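PDB 6PQ9: beta-lactamase from Escherichia coli, which probably hydrolyses beta-lactam antibiotics, opening the lactam to give a substituted beta-amino acid, as class A beta-lactamases do. Local coordinates for residues Lys40-Val45 with Glu60-Pro65; Asn161-Ala166 with Thr180-Pro185; Gln190-Phe195 with Asn252-Ile257. The protein carries 1 engineered substitution. All blocks are in the same frame, centred on the assembly; numbering follows the deposited sequence.

Contact 1: residues Lys40-Val45 with Glu60-Pro65; sequences KAKVGV and EKHHYP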
ATOM      1  N   LYS A  40     -14.278  -7.784  15.571  1.00 44.58           N
ATOM      2  CA  LYS A  40     -15.241  -8.133  14.518  1.00 46.99           C
ATOM      3  C   LYS A  40     -14.710  -7.660  13.164  1.00 47.30           C
ATOM      4  O   LYS A  40     -15.175  -6.684  12.571  1.00 50.57           O
ATOM      5  CB  LYS A  40     -16.616  -7.543  14.814  1.00 47.32           C
ATOM      6  CG  LYS A  40     -17.082  -7.676  16.242  1.00 45.36           C
ATOM      7  CD  LYS A  40     -18.404  -6.943  16.460  1.00 53.51           C
ATOM      8  CE  LYS A  40     -18.349  -5.991  17.656  1.00 68.05           C
ATOM      9  NZ  LYS A  40     -19.029  -4.678  17.373  1.00 73.74           N
ATOM     10  N   ALA A  41     -13.711  -8.392  12.680  1.00 43.50           N
ATOM     11  CA  ALA A  41     -13.038  -8.092  11.426  1.00 45.11           C
ATOM     12  C   ALA A  41     -12.261  -9.327  11.014  1.00 41.60           C
ATOM     13  O   ALA A  41     -11.947 -10.190  11.839  1.00 40.10           O
ATOM     14  CB  ALA A  41     -12.093  -6.889  11.545  1.00 35.85           C
ATOM     15  N   LYS A  42     -11.971  -9.408   9.726  1.00 41.15           N
ATOM     16  CA  LYS A  42     -11.068 -10.414   9.189  1.00 39.23           C
ATOM     17  C   LYS A  42      -9.737  -9.715   8.953  1.00 43.44           C
ATOM     18  O   LYS A  42      -9.622  -8.890   8.041  1.00 44.73           O
ATOM     19  CB  LYS A  42     -11.624 -11.015   7.901  1.00 36.83           C
ATOM     20  CG  LYS A  42     -13.022 -11.576   8.048  1.00 57.73           C
ATOM     21  CD  LYS A  42     -13.336 -12.625   6.980  1.00 64.86           C
ATOM     22  CE  LYS A  42     -14.805 -13.055   7.002  1.00 68.26           C
ATOM     23  NZ  LYS A  42     -15.091 -14.094   5.959  1.00 73.15           N
ATOM     24  N   VAL A  43      -8.741 -10.022   9.778  1.00 38.41           N
ATOM     25  CA  VAL A  43      -7.463  -9.319   9.753  1.00 35.93           C
ATOM     26  C   VAL A  43      -6.378 -10.269   9.262  1.00 43.44           C
ATOM     27  O   VAL A  43      -6.163 -11.333   9.855  1.00 44.27           O
ATOM     28  CB  VAL A  43      -7.106  -8.750  11.129  1.00 37.99           C
ATOM     29  CG1 VAL A  43      -5.763  -8.026  11.067  1.00 38.72           C
ATOM     30  CG2 VAL A  43      -8.229  -7.828  11.629  1.00 37.40           C
ATOM     31  N   GLY A  44      -5.682  -9.872   8.199  1.00 40.42           N
ATOM     32  CA  GLY A  44      -4.542 -10.614   7.673  1.00 40.40           C
ATOM     33  C   GLY A  44      -3.235  -9.882   7.952  1.00 43.85           C
ATOM     34  O   GLY A  44      -3.139  -8.664   7.762  1.00 39.34           O
ATOM     35  N   VAL A  45      -2.244 -10.642   8.425  1.00 39.40           N
ATOM     36  CA  VAL A  45      -0.943 -10.105   8.801  1.00 42.55           C
ATOM     37  C   VAL A  45       0.138 -10.891   8.078  1.00 41.15           C
ATOM     38  O   VAL A  45       0.023 -12.109   7.916  1.00 43.19           O
ATOM     39  CB  VAL A  45      -0.700 -10.164  10.324  1.00 39.35           C
ATOM     40  CG1 VAL A  45       0.494  -9.283  10.696  1.00 38.36           C
ATOM     41  CG2 VAL A  45      -1.944  -9.739  11.085  1.00 37.54           C
ATOM     42  N   GLU A  60      -3.487 -16.061   6.513  1.00 48.51           N
ATOM     43  CA  GLU A  60      -2.825 -15.810   5.238  1.00 49.96           C
ATOM     44  C   GLU A  60      -3.667 -16.269   4.048  1.00 55.17           C
ATOM     45  O   GLU A  60      -3.635 -15.641   2.983  1.00 48.14           O
ATOM     46  CB  GLU A  60      -1.458 -16.499   5.239  1.00 54.73           C
ATOM     47  CG  GLU A  60      -0.998 -17.008   3.885  1.00 59.27           C
ATOM     48  CD  GLU A  60      -0.697 -15.883   2.907  1.00 62.92           C
ATOM     49  OE1 GLU A  60      -0.654 -16.144   1.677  1.00 63.56           O
ATOM     50  OE2 GLU A  60      -0.503 -14.735   3.373  1.00 59.60           O
ATOM     51  N   LYS A  61      -4.412 -17.367   4.190  1.00 58.81           N
ATOM     52  CA  LYS A  61      -5.191 -17.908   3.073  1.00 55.58           C
ATOM     53  C   LYS A  61      -6.541 -17.206   3.047  1.00 56.53           C
ATOM     54  O   LYS A  61      -7.549 -17.697   3.556  1.00 70.78           O
ATOM     55  CB  LYS A  61      -5.338 -19.419   3.190  1.00 61.47           C
ATOM     56  CG  LYS A  61      -4.017 -20.155   3.320  1.00 75.20           C
ATOM     57  CD  LYS A  61      -4.208 -21.665   3.279  1.00 82.13           C
ATOM     58  CE  LYS A  61      -2.870 -22.394   3.296  1.00 79.74           C
ATOM     59  NZ  LYS A  61      -2.612 -23.040   4.619  1.00 86.59           N
ATOM     60  N   HIS A  62      -6.547 -16.020   2.448  1.00 51.80           N
ATOM     61  CA  HIS A  62      -7.726 -15.169   2.354  1.00 52.19           C
ATOM     62  C   HIS A  62      -7.362 -14.013   1.436  1.00 52.46           C
ATOM     63  O   HIS A  62      -6.199 -13.604   1.369  1.00 50.59           O
ATOM     64  CB  HIS A  62      -8.188 -14.661   3.735  1.00 45.35           C
ATOM     65  CG  HIS A  62      -9.510 -13.939   3.719  1.00 60.06           C
ATOM     66  ND1 HIS A  62     -10.720 -14.592   3.602  1.00 65.33           N
ATOM     67  CD2 HIS A  62      -9.809 -12.618   3.815  1.00 59.59           C
ATOM     68  CE1 HIS A  62     -11.703 -13.706   3.623  1.00 60.50           C
ATOM     69  NE2 HIS A  62     -11.177 -12.500   3.750  1.00 53.75           N
ATOM     70  N   HIS A  63      -8.355 -13.513   0.712  1.00 49.80           N
ATOM     71  CA  HIS A  63      -8.159 -12.448  -0.266  1.00 48.39           C
ATOM     72  C   HIS A  63      -8.607 -11.133   0.364  1.00 44.94           C
ATOM     73  O   HIS A  63      -9.790 -10.958   0.675  1.00 45.47           O
ATOM     74  CB  HIS A  63      -8.926 -12.752  -1.551  1.00 47.29           C
ATOM     75  CG  HIS A  63      -8.417 -13.959  -2.277  1.00 49.80           C
ATOM     76  ND1 HIS A  63      -8.993 -14.433  -3.435  1.00 56.27           N
ATOM     77  CD2 HIS A  63      -7.375 -14.783  -2.011  1.00 47.24           C
ATOM     78  CE1 HIS A  63      -8.325 -15.493  -3.854  1.00 49.38           C
ATOM     79  NE2 HIS A  63      -7.341 -15.728  -3.006  1.00 52.73           N
ATOM     80  N   TYR A  64      -7.652 -10.216   0.570  1.00 40.96           N
ATOM     81  CA  TYR A  64      -8.036  -8.978   1.233  1.00 38.55           C
ATOM     82  C   TYR A  64      -8.136  -7.856   0.218  1.00 37.81           C
ATOM     83  O   TYR A  64      -7.301  -7.761  -0.692  1.00 39.70           O
ATOM     84  CB  TYR A  64      -7.034  -8.598   2.321  1.00 34.58           C
ATOM     85  CG  TYR A  64      -6.997  -9.604   3.449  1.00 42.73           C
ATOM     86  CD1 TYR A  64      -6.185 -10.740   3.371  1.00 40.66           C
ATOM     87  CD2 TYR A  64      -7.793  -9.439   4.585  1.00 42.55           C
ATOM     88  CE1 TYR A  64      -6.148 -11.682   4.395  1.00 37.98           C
ATOM     89  CE2 TYR A  64      -7.768 -10.383   5.622  1.00 45.53           C
ATOM     90  CZ  TYR A  64      -6.944 -11.500   5.515  1.00 44.82           C
ATOM     91  OH  TYR A  64      -6.907 -12.427   6.533  1.00 43.70           O
ATOM     92  N   PRO A  65      -9.170  -7.026   0.326  1.00 38.30           N
ATOM     93  CA  PRO A  65      -9.261  -5.853  -0.556  1.00 34.27           C
ATOM     94  C   PRO A  65      -8.122  -4.879  -0.271  1.00 37.60           C
ATOM     95  O   PRO A  65      -7.854  -4.525   0.881  1.00 35.20           O
ATOM     96  CB  PRO A  65     -10.634  -5.259  -0.226  1.00 37.78           C
ATOM     97  CG  PRO A  65     -10.994  -5.840   1.134  1.00 40.14           C
ATOM     98  CD  PRO A  65     -10.310  -7.159   1.243  1.00 36.32           C
TER

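Contact 2: residues Asn161-Ala166 with Thr180-Pro185; sequences NISIKA and TNWTTP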
ATOM      1  N   ASN A 161      -0.839 -14.165  -6.347  1.00 47.62           N
ATOM      2  CA  ASN A 161      -1.946 -13.941  -5.431  1.00 45.74           C
ATOM      3  C   ASN A 161      -2.138 -12.453  -5.199  1.00 44.22           C
ATOM      4  O   ASN A 161      -2.490 -12.024  -4.094  1.00 41.24           O
ATOM      5  CB  ASN A 161      -1.736 -14.681  -4.111  1.00 42.76           C
ATOM      6  CG  ASN A 161      -1.911 -16.180  -4.251  1.00 51.08           C
ATOM      7  OD1 ASN A 161      -2.370 -16.677  -5.283  1.00 51.74           O
ATOM      8  ND2 ASN A 161      -1.539 -16.910  -3.210  1.00 49.46           N
ATOM      9  N   ILE A 162      -1.911 -11.660  -6.239  1.00 46.59           N
ATOM     10  CA  ILE A 162      -2.337 -10.269  -6.271  1.00 46.70           C
ATOM     11  C   ILE A 162      -3.244 -10.116  -7.476  1.00 39.22           C
ATOM     12  O   ILE A 162      -2.840 -10.414  -8.603  1.00 45.97           O
ATOM     13  CB  ILE A 162      -1.151  -9.290  -6.336  1.00 42.70           C
ATOM     14  CG1 ILE A 162      -0.228  -9.480  -5.121  1.00 43.46           C
ATOM     15  CG2 ILE A 162      -1.666  -7.841  -6.415  1.00 35.50           C
ATOM     16  CD1 ILE A 162       1.087  -8.672  -5.187  1.00 40.19           C
ATOM     17  N   SER A 163      -4.470  -9.672  -7.244  1.00 42.68           N
ATOM     18  CA  SER A 163      -5.414  -9.395  -8.318  1.00 39.19           C
ATOM     19  C   SER A 163      -5.573  -7.884  -8.444  1.00 41.19           C
ATOM     20  O   SER A 163      -5.911  -7.206  -7.466  1.00 44.55           O
ATOM     21  CB  SER A 163      -6.752 -10.077  -8.039  1.00 40.98           C
ATOM     22  OG  SER A 163      -7.759  -9.696  -8.953  1.00 44.81           O
ATOM     23  N   ILE A 164      -5.319  -7.362  -9.640  1.00 40.09           N
ATOM     24  CA  ILE A 164      -5.418  -5.932  -9.927  1.00 42.42           C
ATOM     25  C   ILE A 164      -6.344  -5.803 -11.133  1.00 37.52           C
ATOM     26  O   ILE A 164      -5.911  -5.986 -12.275  1.00 39.39           O
ATOM     27  CB  ILE A 164      -4.047  -5.291 -10.202  1.00 39.38           C
ATOM     28  CG1 ILE A 164      -3.164  -5.343  -8.945  1.00 36.42           C
ATOM     29  CG2 ILE A 164      -4.194  -3.839 -10.718  1.00 32.38           C
ATOM     30  CD1 ILE A 164      -1.713  -4.892  -9.197  1.00 32.90           C
ATOM     31  N   LYS A 165      -7.617  -5.471 -10.887  1.00 39.52           N
ATOM     32  CA  LYS A 165      -8.612  -5.428 -11.950  1.00 41.68           C
ATOM     33  C   LYS A 165      -9.332  -4.097 -12.123  1.00 35.52           C
ATOM     34  O   LYS A 165      -9.925  -3.890 -13.179  1.00 42.47           O
ATOM     35  CB  LYS A 165      -9.664  -6.532 -11.736  1.00 39.71           C
ATOM     36  CG  LYS A 165      -9.026  -7.898 -11.533  1.00 41.19           C
ATOM     37  CD  LYS A 165      -9.896  -9.037 -11.996  1.00 52.22           C
ATOM     38  CE  LYS A 165      -9.062 -10.312 -12.184  1.00 62.36           C
ATOM     39  NZ  LYS A 165      -7.820 -10.071 -12.999  1.00 56.65           N
ATOM     40  N   ALA A 166      -9.308  -3.195 -11.141  1.00 38.10           N
ATOM     41  CA  ALA A 166     -10.164  -2.010 -11.177  1.00 36.43           C
ATOM     42  C   ALA A 166      -9.377  -0.734 -10.918  1.00 41.75           C
ATOM     43  O   ALA A 166      -8.532  -0.681 -10.016  1.00 36.53           O
ATOM     44  CB  ALA A 166     -11.291  -2.097 -10.148  1.00 38.54           C
ATOM     45  N   THR A 180     -12.407  -6.826  -6.112  1.00 36.77           N
ATOM     46  CA  THR A 180     -11.662  -7.407  -7.215  1.00 36.86           C
ATOM     47  C   THR A 180     -10.207  -6.955  -7.255  1.00 38.28           C
ATOM     48  O   THR A 180      -9.431  -7.499  -8.046  1.00 40.51           O
ATOM     49  CB  THR A 180     -12.363  -7.092  -8.537  1.00 40.12           C
ATOM     50  OG1 THR A 180     -12.177  -5.709  -8.886  1.00 37.97           O
ATOM     51  CG2 THR A 180     -13.857  -7.397  -8.398  1.00 37.51           C
ATOM     52  N   ASN A 181      -9.808  -5.987  -6.427  1.00 39.66           N
ATOM     53  CA  ASN A 181      -8.393  -5.682  -6.218  1.00 36.69           C
ATOM     54  C   ASN A 181      -8.006  -6.346  -4.899  1.00 35.95           C
ATOM     55  O   ASN A 181      -8.168  -5.763  -3.831  1.00 35.80           O
ATOM     56  CB  ASN A 181      -8.133  -4.180  -6.167  1.00 33.45           C
ATOM     57  CG  ASN A 181      -8.461  -3.461  -7.474  1.00 38.20           C
ATOM     58  OD1 ASN A 181      -8.255  -3.984  -8.574  1.00 35.93           O
ATOM     59  ND2 ASN A 181      -8.955  -2.230  -7.349  1.00 39.54           N
ATOM     60  N   TRP A 182      -7.492  -7.577  -4.955  1.00 38.72           N
ATOM     61  CA  TRP A 182      -7.234  -8.295  -3.710  1.00 40.28           C
ATOM     62  C   TRP A 182      -5.799  -8.812  -3.666  1.00 37.62           C
ATOM     63  O   TRP A 182      -5.078  -8.839  -4.665  1.00 42.35           O
ATOM     64  CB  TRP A 182      -8.253  -9.439  -3.486  1.00 36.26           C
ATOM     65  CG  TRP A 182      -8.280 -10.483  -4.577  1.00 43.57           C
ATOM     66  CD1 TRP A 182      -9.181 -10.580  -5.606  1.00 40.98           C
ATOM     67  CD2 TRP A 182      -7.352 -11.567  -4.755  1.00 42.73           C
ATOM     68  NE1 TRP A 182      -8.874 -11.660  -6.403  1.00 40.83           N
ATOM     69  CE2 TRP A 182      -7.759 -12.282  -5.903  1.00 44.34           C
ATOM     70  CE3 TRP A 182      -6.219 -12.006  -4.050  1.00 41.74           C
ATOM     71  CZ2 TRP A 182      -7.073 -13.406  -6.363  1.00 41.20           C
ATOM     72  CZ3 TRP A 182      -5.538 -13.118  -4.508  1.00 44.53           C
ATOM     73  CH2 TRP A 182      -5.966 -13.806  -5.658  1.00 40.10           C
ATOM     74  N   THR A 183      -5.386  -9.213  -2.470  1.00 37.19           N
ATOM     75  CA  THR A 183      -4.040  -9.702  -2.236  1.00 39.72           C
ATOM     76  C   THR A 183      -4.071 -10.646  -1.041  1.00 41.89           C
ATOM     77  O   THR A 183      -4.961 -10.567  -0.188  1.00 36.53           O
ATOM     78  CB  THR A 183      -3.048  -8.545  -1.979  1.00 39.80           C
ATOM     79  OG1 THR A 183      -1.706  -9.046  -1.910  1.00 38.78           O
ATOM     80  CG2 THR A 183      -3.366  -7.824  -0.659  1.00 32.13           C
ATOM     81  N   THR A 184      -3.086 -11.566  -0.994  1.00 41.04           N
ATOM     82  CA  THR A 184      -2.786 -12.166   0.300  1.00 41.07           C
ATOM     83  C   THR A 184      -1.760 -11.310   1.036  1.00 42.86           C
ATOM     84  O   THR A 184      -1.043 -10.513   0.418  1.00 38.09           O
ATOM     85  CB  THR A 184      -2.256 -13.591   0.129  1.00 46.71           C
ATOM     86  OG1 THR A 184      -0.968 -13.561  -0.500  1.00 45.74           O
ATOM     87  CG2 THR A 184      -3.221 -14.443  -0.705  1.00 41.37           C
ATOM     88  N   PRO A 185      -1.687 -11.422   2.369  1.00 43.59           N
ATOM     89  CA  PRO A 185      -0.643 -10.679   3.094  1.00 41.05           C
ATOM     90  C   PRO A 185       0.765 -11.109   2.709  1.00 45.07           C
ATOM     91  O   PRO A 185       1.668 -10.264   2.644  1.00 45.07           O
ATOM     92  CB  PRO A 185      -0.960 -10.984   4.567  1.00 38.63           C
ATOM     93  CG  PRO A 185      -2.365 -11.444   4.576  1.00 36.20           C
ATOM     94  CD  PRO A 185      -2.598 -12.130   3.285  1.00 40.07           C
TER
HETATM   95  O   HOH W   1       0.749 -15.696  -1.418  1.00 47.66           O

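Contact 3: residues Gln190-Phe195 with Asn252-Ile257; sequences QLLKKF and NDIGII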
ATOM      1  N   GLN A 190       6.393 -10.064   0.269  1.00 39.62           N
ATOM      2  CA  GLN A 190       7.344 -10.531  -0.733  1.00 42.44           C
ATOM      3  C   GLN A 190       7.658  -9.431  -1.728  1.00 41.26           C
ATOM      4  O   GLN A 190       8.820  -9.230  -2.101  1.00 43.85           O
ATOM      5  CB  GLN A 190       6.793 -11.764  -1.451  1.00 42.59           C
ATOM      6  CG  GLN A 190       6.640 -12.949  -0.518  1.00 48.89           C
ATOM      7  CD  GLN A 190       5.751 -14.022  -1.091  1.00 60.10           C
ATOM      8  OE1 GLN A 190       5.522 -14.072  -2.312  1.00 57.08           O
ATOM      9  NE2 GLN A 190       5.245 -14.902  -0.217  1.00 53.44           N
ATOM     10  N   LEU A 191       6.634  -8.695  -2.156  1.00 39.35           N
ATOM     11  CA  LEU A 191       6.862  -7.584  -3.065  1.00 40.07           C
ATOM     12  C   LEU A 191       7.605  -6.448  -2.372  1.00 39.00           C
ATOM     13  O   LEU A 191       8.558  -5.896  -2.932  1.00 35.41           O
ATOM     14  CB  LEU A 191       5.532  -7.107  -3.636  1.00 35.58           C
ATOM     15  CG  LEU A 191       5.648  -5.989  -4.658  1.00 41.32           C
ATOM     16  CD1 LEU A 191       6.497  -6.442  -5.853  1.00 37.12           C
ATOM     17  CD2 LEU A 191       4.238  -5.562  -5.081  1.00 36.84           C
ATOM     18  N   LEU A 192       7.212  -6.106  -1.141  1.00 37.02           N
ATOM     19  CA  LEU A 192       7.927  -5.061  -0.411  1.00 37.31           C
ATOM     20  C   LEU A 192       9.413  -5.391  -0.267  1.00 37.36           C
ATOM     21  O   LEU A 192      10.272  -4.513  -0.420  1.00 40.85           O
ATOM     22  CB  LEU A 192       7.291  -4.834   0.963  1.00 33.97           C
ATOM     23  CG  LEU A 192       5.971  -4.045   0.989  1.00 38.55           C
ATOM     24  CD1 LEU A 192       5.259  -4.228   2.321  1.00 37.24           C
ATOM     25  CD2 LEU A 192       6.160  -2.553   0.660  1.00 31.95           C
ATOM     26  N   LYS A 193       9.738  -6.651   0.021  1.00 42.06           N
ATOM     27  CA  LYS A 193      11.135  -7.013   0.244  1.00 40.86           C
ATOM     28  C   LYS A 193      11.935  -7.012  -1.064  1.00 43.15           C
ATOM     29  O   LYS A 193      13.081  -6.546  -1.094  1.00 40.59           O
ATOM     30  CB  LYS A 193      11.203  -8.371   0.941  1.00 41.90           C
ATOM     31  CG  LYS A 193      12.595  -8.973   1.041  1.00 41.73           C
ATOM     32  CD  LYS A 193      12.566 -10.239   1.864  1.00 42.50           C
ATOM     33  CE  LYS A 193      13.960 -10.791   2.095  1.00 40.57           C
ATOM     34  NZ  LYS A 193      13.918 -11.658   3.289  1.00 43.21           N
ATOM     35  N   LYS A 194      11.352  -7.530  -2.152  1.00 40.26           N
ATOM     36  CA  LYS A 194      11.976  -7.408  -3.469  1.00 44.34           C
ATOM     37  C   LYS A 194      12.255  -5.947  -3.805  1.00 47.25           C
ATOM     38  O   LYS A 194      13.333  -5.607  -4.311  1.00 40.38           O
ATOM     39  CB  LYS A 194      11.069  -8.026  -4.539  1.00 39.74           C
ATOM     40  CG  LYS A 194      11.101  -9.524  -4.640  1.00 43.81           C
ATOM     41  CD  LYS A 194      10.297  -9.991  -5.845  1.00 53.65           C
ATOM     42  CE  LYS A 194      10.990 -11.137  -6.566  1.00 59.46           C
ATOM     43  NZ  LYS A 194      10.623 -12.440  -5.966  1.00 55.92           N
ATOM     44  N   PHE A 195      11.269  -5.073  -3.556  1.00 43.71           N
ATOM     45  CA  PHE A 195      11.456  -3.641  -3.767  1.00 41.39           C
ATOM     46  C   PHE A 195      12.571  -3.107  -2.881  1.00 42.72           C
ATOM     47  O   PHE A 195      13.507  -2.459  -3.362  1.00 41.56           O
ATOM     48  CB  PHE A 195      10.147  -2.886  -3.488  1.00 41.58           C
ATOM     49  CG  PHE A 195      10.347  -1.426  -3.138  1.00 38.85           C
ATOM     50  CD1 PHE A 195      10.851  -0.532  -4.082  1.00 37.95           C
ATOM     51  CD2 PHE A 195      10.050  -0.954  -1.860  1.00 39.86           C
ATOM     52  CE1 PHE A 195      11.045   0.816  -3.771  1.00 39.09           C
ATOM     53  CE2 PHE A 195      10.241   0.389  -1.536  1.00 42.27           C
ATOM     54  CZ  PHE A 195      10.743   1.278  -2.497  1.00 37.10           C
ATOM     55  N   ASN A 252      -6.060  -0.558   5.735  1.00 35.53           N
ATOM     56  CA  ASN A 252      -4.786  -1.232   5.513  1.00 35.41           C
ATOM     57  C   ASN A 252      -3.614  -0.281   5.712  1.00 33.37           C
ATOM     58  O   ASN A 252      -3.748   0.942   5.634  1.00 34.85           O
ATOM     59  CB  ASN A 252      -4.698  -1.838   4.097  1.00 38.76           C
ATOM     60  CG  ASN A 252      -5.996  -2.540   3.663  1.00 36.55           C
ATOM     61  OD1 ASN A 252      -6.643  -3.234   4.447  1.00 39.49           O
ATOM     62  ND2 ASN A 252      -6.353  -2.378   2.402  1.00 33.48           N
ATOM     63  N   ASP A 253      -2.449  -0.875   5.952  1.00 32.35           N
ATOM     64  CA  ASP A 253      -1.172  -0.167   5.950  1.00 33.05           C
ATOM     65  C   ASP A 253      -0.083  -1.202   5.702  1.00 33.78           C
ATOM     66  O   ASP A 253      -0.073  -2.247   6.357  1.00 36.05           O
ATOM     67  CB  ASP A 253      -0.947   0.566   7.278  1.00 30.17           C
ATOM     68  CG  ASP A 253       0.068   1.706   7.174  1.00 36.82           C
ATOM     69  OD1 ASP A 253       0.516   2.037   6.045  1.00 31.14           O
ATOM     70  OD2 ASP A 253       0.423   2.267   8.248  1.00 33.87           O
ATOM     71  N   ILE A 254       0.812  -0.927   4.750  1.00 35.30           N
ATOM     72  CA  ILE A 254       1.890  -1.838   4.362  1.00 36.52           C
ATOM     73  C   ILE A 254       3.187  -1.043   4.249  1.00 36.73           C
ATOM     74  O   ILE A 254       3.176   0.126   3.855  1.00 36.93           O
ATOM     75  CB  ILE A 254       1.584  -2.555   3.025  1.00 35.41           C
ATOM     76  CG1 ILE A 254       1.723  -1.585   1.852  1.00 30.04           C
ATOM     77  CG2 ILE A 254       0.172  -3.116   3.017  1.00 34.52           C
ATOM     78  CD1 ILE A 254       1.732  -2.242   0.514  1.00 28.10           C
ATOM     79  N   GLY A 255       4.312  -1.660   4.587  1.00 36.69           N
ATOM     80  CA  GLY A 255       5.563  -0.955   4.386  1.00 33.75           C
ATOM     81  C   GLY A 255       6.762  -1.655   4.998  1.00 39.99           C
ATOM     82  O   GLY A 255       6.709  -2.833   5.369  1.00 37.52           O
ATOM     83  N   ILE A 256       7.853  -0.885   5.084  1.00 37.65           N
ATOM     84  CA  ILE A 256       9.143  -1.321   5.615  1.00 37.30           C
ATOM     85  C   ILE A 256       9.490  -0.439   6.803  1.00 41.67           C
ATOM     86  O   ILE A 256       9.519   0.791   6.675  1.00 38.22           O
ATOM     87  CB  ILE A 256      10.259  -1.223   4.563  1.00 36.81           C
ATOM     88  CG1 ILE A 256       9.862  -1.974   3.287  1.00 38.09           C
ATOM     89  CG2 ILE A 256      11.584  -1.685   5.157  1.00 37.76           C
ATOM     90  CD1 ILE A 256       9.349  -1.044   2.202  1.00 42.89           C
ATOM     91  N   ILE A 257       9.795  -1.072   7.940  1.00 39.51           N
ATOM     92  CA  ILE A 257      10.102  -0.391   9.192  1.00 34.53           C
ATOM     93  C   ILE A 257      11.568  -0.626   9.533  1.00 39.38           C
ATOM     94  O   ILE A 257      12.112  -1.703   9.264  1.00 40.17           O
ATOM     95  CB  ILE A 257       9.164  -0.892  10.309  1.00 38.48           C
ATOM     96  CG1 ILE A 257       7.719  -0.762   9.829  1.00 34.99           C
ATOM     97  CG2 ILE A 257       9.414  -0.155  11.637  1.00 32.83           C
ATOM     98  CD1 ILE A 257       6.745  -0.596  10.928  1.00 42.46           C
TER

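Contact 1: residues Lys40-Val45 with Glu60-Pro65
Tyr-64 meets Lys-42 and Gly-44 with the far end of its ring. Its CG lies anti to the carbonyl carbon (chi1 -64°), and this sends the ring across to strand 42-49. Tyr-64 CZ comes 3.3 Å from Gly-44 CA, and Tyr-64 OH is 3.2 Å from it. Gly-44 has no side chain, so the phenol end can settle directly against the backbone. Lys-42 O sits at the ring edge, near its plane, 3.4 Å from Tyr-64 CE2. The hydroxyl makes no hydrogen bond to 40-45. Its partner is Asn-59 O, just before 60-65.

The contact lies near one border of the five-stranded antiparallel sheet of the class A beta-lactamase fold, on the strand next to the edge. The chain leaves 42-49, turns back through the edge strand 55-58, and then crosses to the short strand 64-65 of a separate small sheet. Tyr-64 and Pro-65 also touch Ser-272 on strand 264-274, which pairs with 42-49.

His-62 has CG anti to the backbone N (chi1 -172°). Its ring stands edge-on over one face of Tyr-64, with His-62 CD2 3.4 Å above the Tyr-64 plane and offset toward the rim. The imidazole also meets Lys-42, whose extended chain passes it at about a right angle. Lys-42 CD is 3.9 Å from His-62 CE1 and equally far from His-62 NE2. The charged end stays apart: Lys-42 NZ is 4.8 Å from His-62 NE2. A positive charge on both groups would probably be unfavourable there, though the charge of the histidine is not known.

Contact 2: residues Asn161-Ala166 with Thr180-Pro185
Ser-163 and Trp-182 face each other across two short antiparallel strands. Ser-163 CB sits over one face of the indole, 3.3 Å from the centroid of the five-membered ring, in a CH-pi contact 19° off the ring normal. Trp-182 CG lies between its backbone N and carbonyl carbon (chi1 59°), which folds the ring over the neighbouring strand. His-63 stacks on the opposite face of the indole. Ser-163 OG, anti to the backbone N (chi1 172°), stays near Trp-182 NE1 without bonding to it, and donates to Thr-180 O at 2.9 Å.

The backbones add a firm bond from Ser-163 N to Trp-182 O (2.8 Å), and only a weak return bond. On the opposite face of the small sheet, Ile-162 and Thr-183 lie side by side and point the same way. Beyond them Thr-184 N donates to Asn-161 O. Asn-161 CB rests on Thr-184 CG2, and a water joins Asn-161 ND2 to Thr-184 OG1.

At the far end the Asn-181 amide grips the backbone of Lys-165 and Ala-166. Asn-181 OD1 takes Lys-165 N at 2.8 Å, nearly in line with its C=O, and Ala-166 N at 2.9 Å, in plane on a lone pair. Asn-181 ND2 donates to Ala-166 O at 3.1 Å.

The two segments bracket residues 167-179, a position consistent with the neck of the omega loop of class A beta-lactamases. Three bonds from one buried side chain fix the amide's rotation. They also give two backbone N-H groups a partner, and share Ala-166 O with Tyr-70 OH of helix 70-85.

Contact 3: residues Gln190-Phe195 with Asn252-Ile257
Leu-192 reaches from helix 185-196 onto strand 248-258, where Gly-255 is the nearest backbone. Leu-192 CB points toward the strand but is still 4.5 Å from Ile-256 CD1. CG lies anti to the carbonyl carbon (chi1 -76°) and carries the fork on toward the strand. The two methyl groups then meet different parts of it.

CD1 goes to the backbone. Leu-192 CD1 is 3.6 Å from Gly-255 N and 3.7 Å from Gly-255 O. Leu-192 CD1 also touches Ile-254 CB at 4.1 Å. Gly-255 has an extended backbone and no side chain, and the methyl lies against the bare peptide. CD2 goes to the other neighbour. Leu-192 CD2 meets Ile-256 CD1 at 3.9 Å and Gly-255 CA at 4.1 Å. Leu-192 and Ile-256 run past each other in opposite directions. The leucine thus fits between the two isoleucines, one on each side of the glycine.

Phe-195, one turn further on, adds a second contact. Ile-256 CD1 lies at the edge of its ring, near the ring plane, 4.1 Å from Phe-195 CE2. That one methyl therefore packs against both helix residues. Phe-195 also meets Phe-72 edge-to-face, so helix 70-85 closes in beside it.

No hydrogen bond crosses the contact, and every touching residue is buried. The helix and strand segments run in roughly the same direction, with axes 37° apart and 8.7 Å at closest approach. On the other face of the strand, Asp-253 and Ile-257 touch helix 278-297. A central antiparallel sheet with helices on both faces is typical of the class A beta-lactamase fold, and this contact forms part of its hydrophobic core.

How the contacts relate
The three contacts follow one another along the chain, and none nests in or crosses another. Contact 1 closes first, round the turn from strand 42-49 through edge strand 55-58. Contact 2 closes next, round the loop that holds helix 168-171. Contact 3 spans the longest separation, from helix 185-196 to strand 248-258. Contacts 1 and 2 share the small sheet: strand 182-183 pairs with 64-65 through Tyr-64 N and Thr-183 O. Contact 1 meets contact 3 where Pro-65 O accepts from Asn-252 ND2. Contacts 2 and 3 do not touch, but strand 182-183 leads into helix 185-196. Together they join the small sheet, this helix and the five-stranded sheet.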